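Local coordinates for RavO (Legionella pneumophila subsp. pneumophila, PDB 6DM4), which binds phosphotyrosine peptides, here one from human Shc1, through its SH2 domain, the part of this Legionella protein present in the crystal, at residues A[30-33]-A[39-42]; A[45-50]-A[55-60]; A[59-64]-A[68-73]. All blocks are in the same frame, centred on the assembly; numbering follows the deposited sequence.

Contact 1 of 3, residues A[30-33]-A[39-42]; sequences QYFS and FILR. With SO4 (sulfate ion), chain I.
The rings of Tyr31 and Phe32, on helix 25-34, both meet Ile40 on strand 40-43, and they also touch each other: Tyr31 CD2 sits 3.9 Å above the plane of the Phe32 ring, over its centre. At the edge of the Phe32 ring, close to its plane, is the Phe39 backbone, with Phe32 CZ 4.5 Å from Phe39 CA; the Phe39 ring itself turns the other way, stacks with His17 and packs against helix 101-119. At the edge of the Tyr31 ring lies a sulfate, probably from the crystallisation liquor. Its O3 is modelled in hydrogen-bonding position to Tyr31 OH but too close to trust in detail, so that bond is doubtful. Each ring takes a different branch of Ile40. CG2 lies 3.4 Å from Tyr31 CE2, approaching the phenol obliquely, while Ile40 CG1 comes obliquely to the Phe32 ring, 4.1 Å from Phe32 CZ. Ile40 can serve both aromatics because CG1 stands between its backbone N and carbonyl carbon (chi1 62°), leaving CG2 beside the backbone N. Between the protein segments themselves the contact is wholly apolar, one isoleucine resting against two adjoining helix aromatics. The helix packs here on the edge strand of the SH2 sheet through apolar side chains, while the phenol hydroxyl makes a weak hydrogen bond to Ser35 OG and may also meet an anion.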
ATOM      1  N   GLN A  30     -21.274  -8.232  -2.137  1.00 30.76           N
ATOM      2  CA  GLN A  30     -20.952  -9.510  -2.762  1.00 32.07           C
ATOM      3  C   GLN A  30     -19.852 -10.236  -1.997  1.00 30.46           C
ATOM      4  O   GLN A  30     -19.899 -11.461  -1.847  1.00 32.53           O
ATOM      5  CB  GLN A  30     -20.547  -9.289  -4.219  1.00 35.91           C
ATOM      6  CG  GLN A  30     -20.275 -10.578  -4.993  1.00 38.51           C
ATOM      7  CD  GLN A  30     -21.486 -11.489  -5.101  1.00 41.06           C
ATOM      8  OE1 GLN A  30     -22.624 -11.029  -5.229  1.00 39.95           O
ATOM      9  NE2 GLN A  30     -21.242 -12.792  -5.054  1.00 43.47           N
ATOM     10  N   TYR A  31     -18.860  -9.496  -1.491  1.00 28.45           N
ATOM     11  CA  TYR A  31     -17.769 -10.133  -0.757  1.00 30.78           C
ATOM     12  C   TYR A  31     -18.286 -10.857   0.483  1.00 29.13           C
ATOM     13  O   TYR A  31     -17.985 -12.035   0.702  1.00 29.14           O
ATOM     14  CB  TYR A  31     -16.707  -9.099  -0.371  1.00 27.85           C
ATOM     15  CG  TYR A  31     -15.608  -9.723   0.452  1.00 30.56           C
ATOM     16  CD1 TYR A  31     -14.604 -10.470  -0.153  1.00 33.53           C
ATOM     17  CD2 TYR A  31     -15.601  -9.616   1.835  1.00 28.15           C
ATOM     18  CE1 TYR A  31     -13.612 -11.069   0.596  1.00 33.57           C
ATOM     19  CE2 TYR A  31     -14.620 -10.218   2.585  1.00 30.18           C
ATOM     20  CZ  TYR A  31     -13.628 -10.940   1.962  1.00 33.27           C
ATOM     21  OH  TYR A  31     -12.645 -11.541   2.711  1.00 35.51           O
ATOM     22  N   PHE A  32     -19.077 -10.168   1.305  1.00 28.16           N
ATOM     23  CA  PHE A  32     -19.551 -10.761   2.549  1.00 28.54           C
ATOM     24  C   PHE A  32     -20.657 -11.779   2.345  1.00 33.80           C
ATOM     25  O   PHE A  32     -21.063 -12.423   3.319  1.00 36.84           O
ATOM     26  CB  PHE A  32     -20.000  -9.648   3.490  1.00 28.87           C
ATOM     27  CG  PHE A  32     -18.850  -8.946   4.149  1.00 28.03           C
ATOM     28  CD1 PHE A  32     -18.599  -7.607   3.904  1.00 29.60           C
ATOM     29  CD2 PHE A  32     -18.011  -9.635   5.012  1.00 29.57           C
ATOM     30  CE1 PHE A  32     -17.516  -6.958   4.513  1.00 30.09           C
ATOM     31  CE2 PHE A  32     -16.928  -8.988   5.635  1.00 30.06           C
ATOM     32  CZ  PHE A  32     -16.685  -7.653   5.374  1.00 30.51           C
ATOM     33  N   SER A  33     -21.142 -11.950   1.115  1.00 33.55           N
ATOM     34  CA  SER A  33     -22.107 -13.009   0.850  1.00 37.93           C
ATOM     35  C   SER A  33     -21.500 -14.382   1.096  1.00 40.95           C
ATOM     36  O   SER A  33     -22.202 -15.300   1.534  1.00 43.77           O
ATOM     37  CB  SER A  33     -22.616 -12.898  -0.587  1.00 40.89           C
ATOM     38  OG  SER A  33     -23.453 -13.988  -0.914  1.00 50.48           O
ATOM     39  N   PHE A  39     -13.367  -8.581   9.130  1.00 29.05           N
ATOM     40  CA  PHE A  39     -13.508  -7.271   8.507  1.00 28.78           C
ATOM     41  C   PHE A  39     -12.611  -7.215   7.285  1.00 27.08           C
ATOM     42  O   PHE A  39     -11.722  -8.050   7.108  1.00 28.20           O
ATOM     43  CB  PHE A  39     -13.164  -6.125   9.477  1.00 27.48           C
ATOM     44  CG  PHE A  39     -11.702  -6.040   9.842  1.00 30.15           C
ATOM     45  CD1 PHE A  39     -11.193  -6.775  10.903  1.00 33.33           C
ATOM     46  CD2 PHE A  39     -10.844  -5.207   9.139  1.00 30.12           C
ATOM     47  CE1 PHE A  39      -9.846  -6.690  11.248  1.00 34.26           C
ATOM     48  CE2 PHE A  39      -9.491  -5.119   9.476  1.00 32.76           C
ATOM     49  CZ  PHE A  39      -8.996  -5.862  10.530  1.00 35.07           C
ATOM     50  N   ILE A  40     -12.864  -6.222   6.435  1.00 27.86           N
ATOM     51  CA  ILE A  40     -11.939  -5.883   5.364  1.00 28.41           C
ATOM     52  C   ILE A  40     -11.571  -4.411   5.461  1.00 29.14           C
ATOM     53  O   ILE A  40     -12.281  -3.599   6.057  1.00 29.37           O
ATOM     54  CB  ILE A  40     -12.508  -6.187   3.968  1.00 29.05           C
ATOM     55  CG1 ILE A  40     -13.770  -5.352   3.699  1.00 30.09           C
ATOM     56  CG2 ILE A  40     -12.754  -7.663   3.841  1.00 29.93           C
ATOM     57  CD1 ILE A  40     -14.323  -5.494   2.278  1.00 34.38           C
ATOM     58  N   LEU A  41     -10.444  -4.081   4.850  1.00 27.89           N
ATOM     59  CA  LEU A  41     -10.059  -2.711   4.561  1.00 27.35           C
ATOM     60  C   LEU A  41     -10.093  -2.507   3.052  1.00 29.17           C
ATOM     61  O   LEU A  41      -9.896  -3.450   2.276  1.00 28.28           O
ATOM     62  CB  LEU A  41      -8.665  -2.401   5.108  1.00 25.65           C
ATOM     63  CG  LEU A  41      -8.539  -2.522   6.626  1.00 29.22           C
ATOM     64  CD1 LEU A  41      -7.099  -2.404   7.054  1.00 30.36           C
ATOM     65  CD2 LEU A  41      -9.373  -1.454   7.297  1.00 31.02           C
ATOM     66  N   ARG A  42     -10.365  -1.275   2.636  1.00 30.02           N
ATOM     67  CA  ARG A  42     -10.560  -1.024   1.216  1.00 29.83           C
ATOM     68  C   ARG A  42     -10.292   0.439   0.931  1.00 30.10           C
ATOM     69  O   ARG A  42     -10.270   1.277   1.837  1.00 30.15           O
ATOM     70  CB  ARG A  42     -11.981  -1.393   0.763  1.00 32.30           C
ATOM     71  CG  ARG A  42     -13.069  -0.747   1.598  1.00 31.41           C
ATOM     72  CD  ARG A  42     -14.449  -1.185   1.154  1.00 34.40           C
ATOM     73  NE  ARG A  42     -15.504  -0.613   1.985  1.00 35.99           N
ATOM     74  CZ  ARG A  42     -15.948   0.633   1.869  1.00 39.26           C
ATOM     75  NH1 ARG A  42     -15.425   1.438   0.951  1.00 38.54           N
ATOM     76  NH2 ARG A  42     -16.921   1.074   2.660  1.00 42.71           N
TER
HETATM   77  S   SO4 I1002     -10.992 -14.228   1.009  1.00102.95           S
HETATM   78  O1  SO4 I1002     -11.299 -13.604  -0.274  1.00103.06           O
HETATM   79  O2  SO4 I1002     -11.297 -15.654   0.942  1.00103.04           O
HETATM   80  O3  SO4 I1002     -11.798 -13.612   2.058  1.00103.26           O
HETATM   81  O4  SO4 I1002      -9.574 -14.045   1.315  1.00102.83           O

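Contact 2 of 3, residues A[45-50]-A[55-60]; sequences SANESD and YVFIAA
Ala46 lays its methyl on the ring of Phe57, and Asn47 grips the backbone of the same phenylalanine. Just before them, Ser45 OG hydrogen-bonds the modified side chain of the bound peptide, which marks the segment after strand 40-43 as the phosphate-binding loop of the SH2 domain. Ala46 CB stands over one face, 3.7 Å from the centroid of the Phe57 ring and 18° off the ring normal, a CH-pi contact; Tyr55 CB lies over the opposite face, so the ring is sandwiched between aliphatic carbons. With CG anti to its own carbonyl carbon (chi1 -73°), the end of Asn47 swings in toward Phe57 and pairs with both polar backbone atoms of that residue. Phe57 N donates to Asn47 OD1 over 2.9 Å in an almost straight bond, 171° at the hydrogen, and Asn47 ND2 donates to Phe57 O at 2.7 Å, that acceptor lying in the amide plane. Asn47 OD1 also sits at the edge of the Phe57 ring, 3.6 Å from Phe57 CD2. This two-pronged amide takes the place a neighbouring strand would fill and ties the loop to strand 55-64; the two hydrogen bonds together fix the amide's rotation. The backbone bonds within the short helix 46-49 are weak. That turn follows strand 40-43 and lies beside strand 55-64 just past the point where strand 40-43 ends; strand 67-76 pairs along the other edge of strand 55-64 and brings Arg72 against Ala46 and Phe57, while helix 4-13 packs on Val56 and Ile58.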
ATOM      1  N   SER A  45     -14.287   5.660  -0.758  1.00 44.49           N
ATOM      2  CA  SER A  45     -14.902   6.519  -1.763  1.00 48.59           C
ATOM      3  C   SER A  45     -14.483   7.976  -1.623  1.00 49.92           C
ATOM      4  O   SER A  45     -14.552   8.727  -2.602  1.00 52.23           O
ATOM      5  CB  SER A  45     -16.426   6.420  -1.672  1.00 54.35           C
ATOM      6  OG  SER A  45     -16.917   7.162  -0.566  1.00 56.18           O
ATOM      7  N   ALA A  46     -14.057   8.397  -0.429  1.00 48.68           N
ATOM      8  CA  ALA A  46     -13.709   9.796  -0.208  1.00 51.11           C
ATOM      9  C   ALA A  46     -12.461  10.226  -0.963  1.00 51.69           C
ATOM     10  O   ALA A  46     -12.211  11.431  -1.067  1.00 52.25           O
ATOM     11  CB  ALA A  46     -13.518  10.062   1.286  1.00 48.61           C
ATOM     12  N   ASN A  47     -11.675   9.283  -1.489  1.00 52.09           N
ATOM     13  CA  ASN A  47     -10.447   9.654  -2.185  1.00 56.22           C
ATOM     14  C   ASN A  47     -10.744  10.382  -3.492  1.00 66.77           C
ATOM     15  O   ASN A  47     -10.074  11.366  -3.826  1.00 66.38           O
ATOM     16  CB  ASN A  47      -9.592   8.412  -2.426  1.00 51.53           C
ATOM     17  CG  ASN A  47      -8.940   7.908  -1.155  1.00 46.95           C
ATOM     18  OD1 ASN A  47      -8.185   8.631  -0.505  1.00 47.78           O
ATOM     19  ND2 ASN A  47      -9.239   6.670  -0.784  1.00 43.17           N
ATOM     20  N   GLU A  48     -11.745   9.919  -4.240  1.00 78.54           N
ATOM     21  CA  GLU A  48     -12.183  10.586  -5.459  1.00 86.28           C
ATOM     22  C   GLU A  48     -13.308  11.584  -5.216  1.00 91.60           C
ATOM     23  O   GLU A  48     -13.598  12.397  -6.101  1.00 96.65           O
ATOM     24  CB  GLU A  48     -12.646   9.546  -6.487  1.00 89.99           C
ATOM     25  CG  GLU A  48     -11.770   9.446  -7.727  1.00 95.09           C
ATOM     26  CD  GLU A  48     -12.106   8.235  -8.581  1.00 98.96           C
ATOM     27  OE1 GLU A  48     -11.757   7.105  -8.177  1.00 96.22           O
ATOM     28  OE2 GLU A  48     -12.717   8.411  -9.657  1.00104.66           O
ATOM     29  N   SER A  49     -13.927  11.557  -4.036  1.00 92.27           N
ATOM     30  CA  SER A  49     -15.160  12.292  -3.782  1.00 98.03           C
ATOM     31  C   SER A  49     -14.934  13.783  -3.559  1.00101.53           C
ATOM     32  O   SER A  49     -15.112  14.587  -4.479  1.00107.01           O
ATOM     33  CB  SER A  49     -15.885  11.691  -2.576  1.00 96.44           C
ATOM     34  OG  SER A  49     -16.837  12.595  -2.044  1.00101.04           O
ATOM     35  N   ASP A  50     -14.559  14.166  -2.342  1.00160.36           N
ATOM     36  CA  ASP A  50     -14.563  15.568  -1.945  1.00165.38           C
ATOM     37  C   ASP A  50     -13.216  15.911  -1.308  1.00159.48           C
ATOM     38  O   ASP A  50     -12.218  15.197  -1.475  1.00152.13           O
ATOM     39  CB  ASP A  50     -15.765  15.832  -1.025  1.00171.73           C
ATOM     40  CG  ASP A  50     -16.049  17.312  -0.833  1.00180.30           C
ATOM     41  OD1 ASP A  50     -15.894  17.804   0.304  1.00181.14           O
ATOM     42  OD2 ASP A  50     -16.412  17.984  -1.821  1.00186.71           O
ATOM     43  N   TYR A  55      -6.054  14.106   3.370  1.00 50.02           N
ATOM     44  CA  TYR A  55      -5.938  12.749   3.874  1.00 45.79           C
ATOM     45  C   TYR A  55      -5.952  11.764   2.716  1.00 45.65           C
ATOM     46  O   TYR A  55      -6.510  12.038   1.652  1.00 49.50           O
ATOM     47  CB  TYR A  55      -7.084  12.384   4.829  1.00 45.89           C
ATOM     48  CG  TYR A  55      -7.230  13.286   6.028  1.00 47.97           C
ATOM     49  CD1 TYR A  55      -8.020  14.425   5.971  1.00 51.07           C
ATOM     50  CD2 TYR A  55      -6.595  12.987   7.222  1.00 47.72           C
ATOM     51  CE1 TYR A  55      -8.160  15.253   7.068  1.00 53.18           C
ATOM     52  CE2 TYR A  55      -6.728  13.810   8.328  1.00 49.57           C
ATOM     53  CZ  TYR A  55      -7.512  14.940   8.245  1.00 51.99           C
ATOM     54  OH  TYR A  55      -7.646  15.758   9.345  1.00 56.13           O
ATOM     55  N   VAL A  56      -5.334  10.614   2.939  1.00 41.67           N
ATOM     56  CA  VAL A  56      -5.638   9.414   2.168  1.00 39.94           C
ATOM     57  C   VAL A  56      -6.665   8.624   2.964  1.00 39.20           C
ATOM     58  O   VAL A  56      -6.470   8.368   4.158  1.00 38.34           O
ATOM     59  CB  VAL A  56      -4.372   8.581   1.905  1.00 39.30           C
ATOM     60  CG1 VAL A  56      -4.732   7.246   1.260  1.00 36.96           C
ATOM     61  CG2 VAL A  56      -3.406   9.357   1.024  1.00 41.67           C
ATOM     62  N   PHE A  57      -7.766   8.253   2.317  1.00 38.15           N
ATOM     63  CA  PHE A  57      -8.912   7.686   3.012  1.00 37.26           C
ATOM     64  C   PHE A  57      -8.948   6.174   2.830  1.00 36.35           C
ATOM     65  O   PHE A  57      -8.815   5.670   1.709  1.00 34.88           O
ATOM     66  CB  PHE A  57     -10.212   8.313   2.508  1.00 38.42           C
ATOM     67  CG  PHE A  57     -10.330   9.786   2.797  1.00 42.52           C
ATOM     68  CD1 PHE A  57     -10.822  10.228   4.011  1.00 42.78           C
ATOM     69  CD2 PHE A  57      -9.967  10.726   1.844  1.00 44.54           C
ATOM     70  CE1 PHE A  57     -10.940  11.588   4.276  1.00 45.35           C
ATOM     71  CE2 PHE A  57     -10.084  12.078   2.102  1.00 46.51           C
ATOM     72  CZ  PHE A  57     -10.568  12.510   3.320  1.00 47.57           C
ATOM     73  N   ILE A  58      -9.129   5.460   3.937  1.00 36.28           N
ATOM     74  CA  ILE A  58      -9.252   4.008   3.951  1.00 34.92           C
ATOM     75  C   ILE A  58     -10.511   3.658   4.726  1.00 32.97           C
ATOM     76  O   ILE A  58     -10.723   4.171   5.829  1.00 32.59           O
ATOM     77  CB  ILE A  58      -8.028   3.331   4.596  1.00 35.41           C
ATOM     78  CG1 ILE A  58      -6.732   3.815   3.944  1.00 37.14           C
ATOM     79  CG2 ILE A  58      -8.161   1.814   4.505  1.00 35.81           C
ATOM     80  CD1 ILE A  58      -6.620   3.462   2.494  1.00 38.34           C
ATOM     81  N   ALA A  59     -11.344   2.788   4.159  1.00 30.15           N
ATOM     82  CA  ALA A  59     -12.552   2.356   4.839  1.00 30.15           C
ATOM     83  C   ALA A  59     -12.396   0.927   5.338  1.00 29.99           C
ATOM     84  O   ALA A  59     -11.733   0.099   4.710  1.00 31.17           O
ATOM     85  CB  ALA A  59     -13.781   2.449   3.923  1.00 28.71           C
ATOM     86  N   ALA A  60     -13.000   0.657   6.489  1.00 28.06           N
ATOM     87  CA  ALA A  60     -13.209  -0.702   6.958  1.00 29.06           C
ATOM     88  C   ALA A  60     -14.664  -1.092   6.734  1.00 29.71           C
ATOM     89  O   ALA A  60     -15.555  -0.244   6.755  1.00 31.48           O
ATOM     90  CB  ALA A  60     -12.860  -0.830   8.439  1.00 29.18           C
TER

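Contact 3 of 3, residues A[59-64]-A[68-73]; sequences AASFQA and IHSIRY
Matching torsions bring Ser61 and Ser70 together: each OG stands beside its own backbone N and anti to the carbonyl carbon (chi1 near -70° in both), so the two hydroxyls meet across the strands, Ser61 OG to Ser70 OG 2.7 Å, a hydrogen bond in which either may donate. Phe62 CG instead lies between its backbone N and carbonyl carbon, which carries the ring across to His69. These strands form the central antiparallel beta hairpin of the SH2 sheet, running at 163° to each other. Ala60 with Ile71 and Phe62 with His69 are hydrogen-bonded pairs, each closed by two N-H to O bonds; Ser61 with Ser70, between them, is a non-hydrogen-bonded pair whose side chains make the link. On the sheet face of the serines, Arg42 of the adjoining strand donates to both hydroxyls and also bonds the modified side chain of the bound peptide, evidently its phosphotyrosine. Arg72 reaches the same group through NH2. The hydroxyls thus probably help to position Arg42, while Ser70 also packs on the modified side chain and hydrogen-bonds the peptide through its backbone. The other face, largely apolar, packs on helix 101-119. There His69 CB rests over the Phe62 ring, 4.0 Å from its centroid, while the imidazole is slid well aside, the planes 21° apart; His69 NE2 is held by Asp66. Ile71 CD1 comes to the Phe62 ring at its edge, 4.0 Å from Phe62 CE2, and Ala60 CB similarly meets the edge of the Tyr73 ring, 4.0 Å from Tyr73 CE2.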
ATOM      1  N   ALA A  59     -11.344   2.788   4.159  1.00 30.15           N
ATOM      2  CA  ALA A  59     -12.552   2.356   4.839  1.00 30.15           C
ATOM      3  C   ALA A  59     -12.396   0.927   5.338  1.00 29.99           C
ATOM      4  O   ALA A  59     -11.733   0.099   4.710  1.00 31.17           O
ATOM      5  CB  ALA A  59     -13.781   2.449   3.923  1.00 28.71           C
ATOM      6  N   ALA A  60     -13.000   0.657   6.489  1.00 28.06           N
ATOM      7  CA  ALA A  60     -13.209  -0.702   6.958  1.00 29.06           C
ATOM      8  C   ALA A  60     -14.664  -1.092   6.734  1.00 29.71           C
ATOM      9  O   ALA A  60     -15.555  -0.244   6.755  1.00 31.48           O
ATOM     10  CB  ALA A  60     -12.860  -0.830   8.439  1.00 29.18           C
ATOM     11  N   SER A  61     -14.899  -2.381   6.510  1.00 29.73           N
ATOM     12  CA  SER A  61     -16.250  -2.908   6.386  1.00 31.80           C
ATOM     13  C   SER A  61     -16.337  -4.223   7.141  1.00 31.87           C
ATOM     14  O   SER A  61     -15.372  -4.992   7.171  1.00 29.39           O
ATOM     15  CB  SER A  61     -16.655  -3.117   4.918  1.00 34.62           C
ATOM     16  OG  SER A  61     -16.793  -1.875   4.251  1.00 35.29           O
ATOM     17  N   PHE A  62     -17.484  -4.471   7.767  1.00 33.57           N
ATOM     18  CA  PHE A  62     -17.738  -5.749   8.411  1.00 33.39           C
ATOM     19  C   PHE A  62     -19.233  -6.019   8.359  1.00 36.85           C
ATOM     20  O   PHE A  62     -20.030  -5.152   7.996  1.00 38.01           O
ATOM     21  CB  PHE A  62     -17.216  -5.785   9.852  1.00 34.30           C
ATOM     22  CG  PHE A  62     -17.741  -4.679  10.721  1.00 36.76           C
ATOM     23  CD1 PHE A  62     -18.949  -4.813  11.384  1.00 39.60           C
ATOM     24  CD2 PHE A  62     -17.018  -3.506  10.883  1.00 36.29           C
ATOM     25  CE1 PHE A  62     -19.437  -3.798  12.189  1.00 43.34           C
ATOM     26  CE2 PHE A  62     -17.504  -2.488  11.685  1.00 39.50           C
ATOM     27  CZ  PHE A  62     -18.712  -2.635  12.335  1.00 41.28           C
ATOM     28  N   GLN A  63     -19.608  -7.239   8.721  1.00 37.59           N
ATOM     29  CA  GLN A  63     -20.995  -7.675   8.644  1.00 40.30           C
ATOM     30  C   GLN A  63     -21.485  -8.101  10.019  1.00 44.38           C
ATOM     31  O   GLN A  63     -20.792  -8.836  10.730  1.00 44.27           O
ATOM     32  CB  GLN A  63     -21.153  -8.828   7.649  1.00 41.08           C
ATOM     33  CG  GLN A  63     -22.599  -9.231   7.404  1.00 47.57           C
ATOM     34  CD  GLN A  63     -22.737 -10.245   6.287  1.00 50.73           C
ATOM     35  OE1 GLN A  63     -23.568 -10.091   5.396  1.00 55.78           O
ATOM     36  NE2 GLN A  63     -21.926 -11.295   6.337  1.00 50.77           N
ATOM     37  N   ALA A  64     -22.672  -7.632  10.384  1.00 48.27           N
ATOM     38  CA  ALA A  64     -23.435  -8.120  11.523  1.00 51.65           C
ATOM     39  C   ALA A  64     -24.780  -8.635  11.019  1.00 55.01           C
ATOM     40  O   ALA A  64     -25.044  -8.659   9.814  1.00 53.93           O
ATOM     41  CB  ALA A  64     -23.617  -7.024  12.577  1.00 53.70           C
ATOM     42  N   ILE A  68     -24.205  -4.819   6.522  1.00 44.83           N
ATOM     43  CA  ILE A  68     -22.813  -4.400   6.453  1.00 41.25           C
ATOM     44  C   ILE A  68     -22.685  -3.023   7.078  1.00 42.64           C
ATOM     45  O   ILE A  68     -23.544  -2.151   6.887  1.00 40.76           O
ATOM     46  CB  ILE A  68     -22.313  -4.416   4.998  1.00 39.20           C
ATOM     47  CG1 ILE A  68     -22.233  -5.858   4.505  1.00 38.15           C
ATOM     48  CG2 ILE A  68     -20.953  -3.752   4.872  1.00 36.62           C
ATOM     49  CD1 ILE A  68     -22.667  -6.019   3.095  1.00 42.18           C
ATOM     50  N   HIS A  69     -21.629  -2.849   7.865  1.00 36.16           N
ATOM     51  CA  HIS A  69     -21.264  -1.576   8.466  1.00 39.04           C
ATOM     52  C   HIS A  69     -19.867  -1.189   8.006  1.00 35.62           C
ATOM     53  O   HIS A  69     -19.018  -2.049   7.747  1.00 35.45           O
ATOM     54  CB  HIS A  69     -21.314  -1.649   9.998  1.00 40.78           C
ATOM     55  CG  HIS A  69     -22.636  -2.097  10.534  1.00 43.12           C
ATOM     56  ND1 HIS A  69     -23.584  -1.217  11.006  1.00 46.99           N
ATOM     57  CD2 HIS A  69     -23.175  -3.333  10.659  1.00 43.93           C
ATOM     58  CE1 HIS A  69     -24.650  -1.890  11.406  1.00 49.46           C
ATOM     59  NE2 HIS A  69     -24.426  -3.177  11.205  1.00 48.00           N
ATOM     60  N   SER A  70     -19.630   0.113   7.901  1.00 34.21           N
ATOM     61  CA  SER A  70     -18.337   0.610   7.471  1.00 33.18           C
ATOM     62  C   SER A  70     -17.859   1.711   8.410  1.00 34.66           C
ATOM     63  O   SER A  70     -18.648   2.348   9.110  1.00 38.78           O
ATOM     64  CB  SER A  70     -18.390   1.118   6.021  1.00 35.97           C
ATOM     65  OG  SER A  70     -18.510   0.041   5.105  1.00 35.74           O
ATOM     66  N   ILE A  71     -16.542   1.893   8.445  1.00 33.11           N
ATOM     67  CA  ILE A  71     -15.890   2.961   9.198  1.00 36.07           C
ATOM     68  C   ILE A  71     -14.881   3.611   8.267  1.00 35.44           C
ATOM     69  O   ILE A  71     -14.126   2.911   7.585  1.00 32.94           O
ATOM     70  CB  ILE A  71     -15.179   2.432  10.458  1.00 38.60           C
ATOM     71  CG1 ILE A  71     -16.114   1.582  11.313  1.00 41.75           C
ATOM     72  CG2 ILE A  71     -14.604   3.590  11.279  1.00 39.82           C
ATOM     73  CD1 ILE A  71     -15.377   0.790  12.374  1.00 43.24           C
ATOM     74  N   ARG A  72     -14.859   4.939   8.228  1.00 38.34           N
ATOM     75  CA  ARG A  72     -13.914   5.646   7.373  1.00 37.76           C
ATOM     76  C   ARG A  72     -12.736   6.153   8.194  1.00 36.12           C
ATOM     77  O   ARG A  72     -12.927   6.758   9.254  1.00 38.11           O
ATOM     78  CB  ARG A  72     -14.584   6.808   6.640  1.00 40.72           C
ATOM     79  CG  ARG A  72     -13.647   7.480   5.645  1.00 41.32           C
ATOM     80  CD  ARG A  72     -14.298   8.664   4.973  1.00 42.56           C
ATOM     81  NE  ARG A  72     -15.433   8.255   4.151  1.00 41.50           N
ATOM     82  CZ  ARG A  72     -16.348   9.097   3.686  1.00 44.18           C
ATOM     83  NH1 ARG A  72     -16.255  10.390   3.967  1.00 45.89           N
ATOM     84  NH2 ARG A  72     -17.356   8.650   2.942  1.00 45.28           N
ATOM     85  N   TYR A  73     -11.524   5.903   7.698  1.00 34.18           N
ATOM     86  CA  TYR A  73     -10.294   6.364   8.326  1.00 35.57           C
ATOM     87  C   TYR A  73      -9.531   7.268   7.370  1.00 36.63           C
ATOM     88  O   TYR A  73      -9.684   7.180   6.148  1.00 35.98           O
ATOM     89  CB  TYR A  73      -9.401   5.187   8.745  1.00 33.93           C
ATOM     90  CG  TYR A  73     -10.051   4.290   9.768  1.00 35.79           C
ATOM     91  CD1 TYR A  73     -10.080   4.640  11.113  1.00 37.26           C
ATOM     92  CD2 TYR A  73     -10.647   3.100   9.387  1.00 33.81           C
ATOM     93  CE1 TYR A  73     -10.679   3.823  12.047  1.00 39.32           C
ATOM     94  CE2 TYR A  73     -11.253   2.278  10.310  1.00 34.96           C
ATOM     95  CZ  TYR A  73     -11.272   2.641  11.633  1.00 37.03           C
ATOM     96  OH  TYR A  73     -11.881   1.813  12.546  1.00 39.55           O
TER

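Along the chain contact 1 closes before contact 2 opens, and contact 3 begins on the strand where contact 2 ends, sharing Ala59 and Ala60. All three reach one antiparallel sheet through the neighbouring strands 40-43, 55-64 and 67-76. The centres of contacts 1 and 3 are about 9 Å apart, those of 2 and 3 about 13 Å, and those of 1 and 2 about 17 Å. Backbone pairing joins them: Arg42 N lies 2.8 Å from Ala59 O, and Ile58 O 2.7 Å from Tyr73 N. Strand 55-64 is thus the common element, and with its two neighbours it forms the sheet that presents Arg42 and Arg72, and nearby Ser45, to the phosphotyrosine.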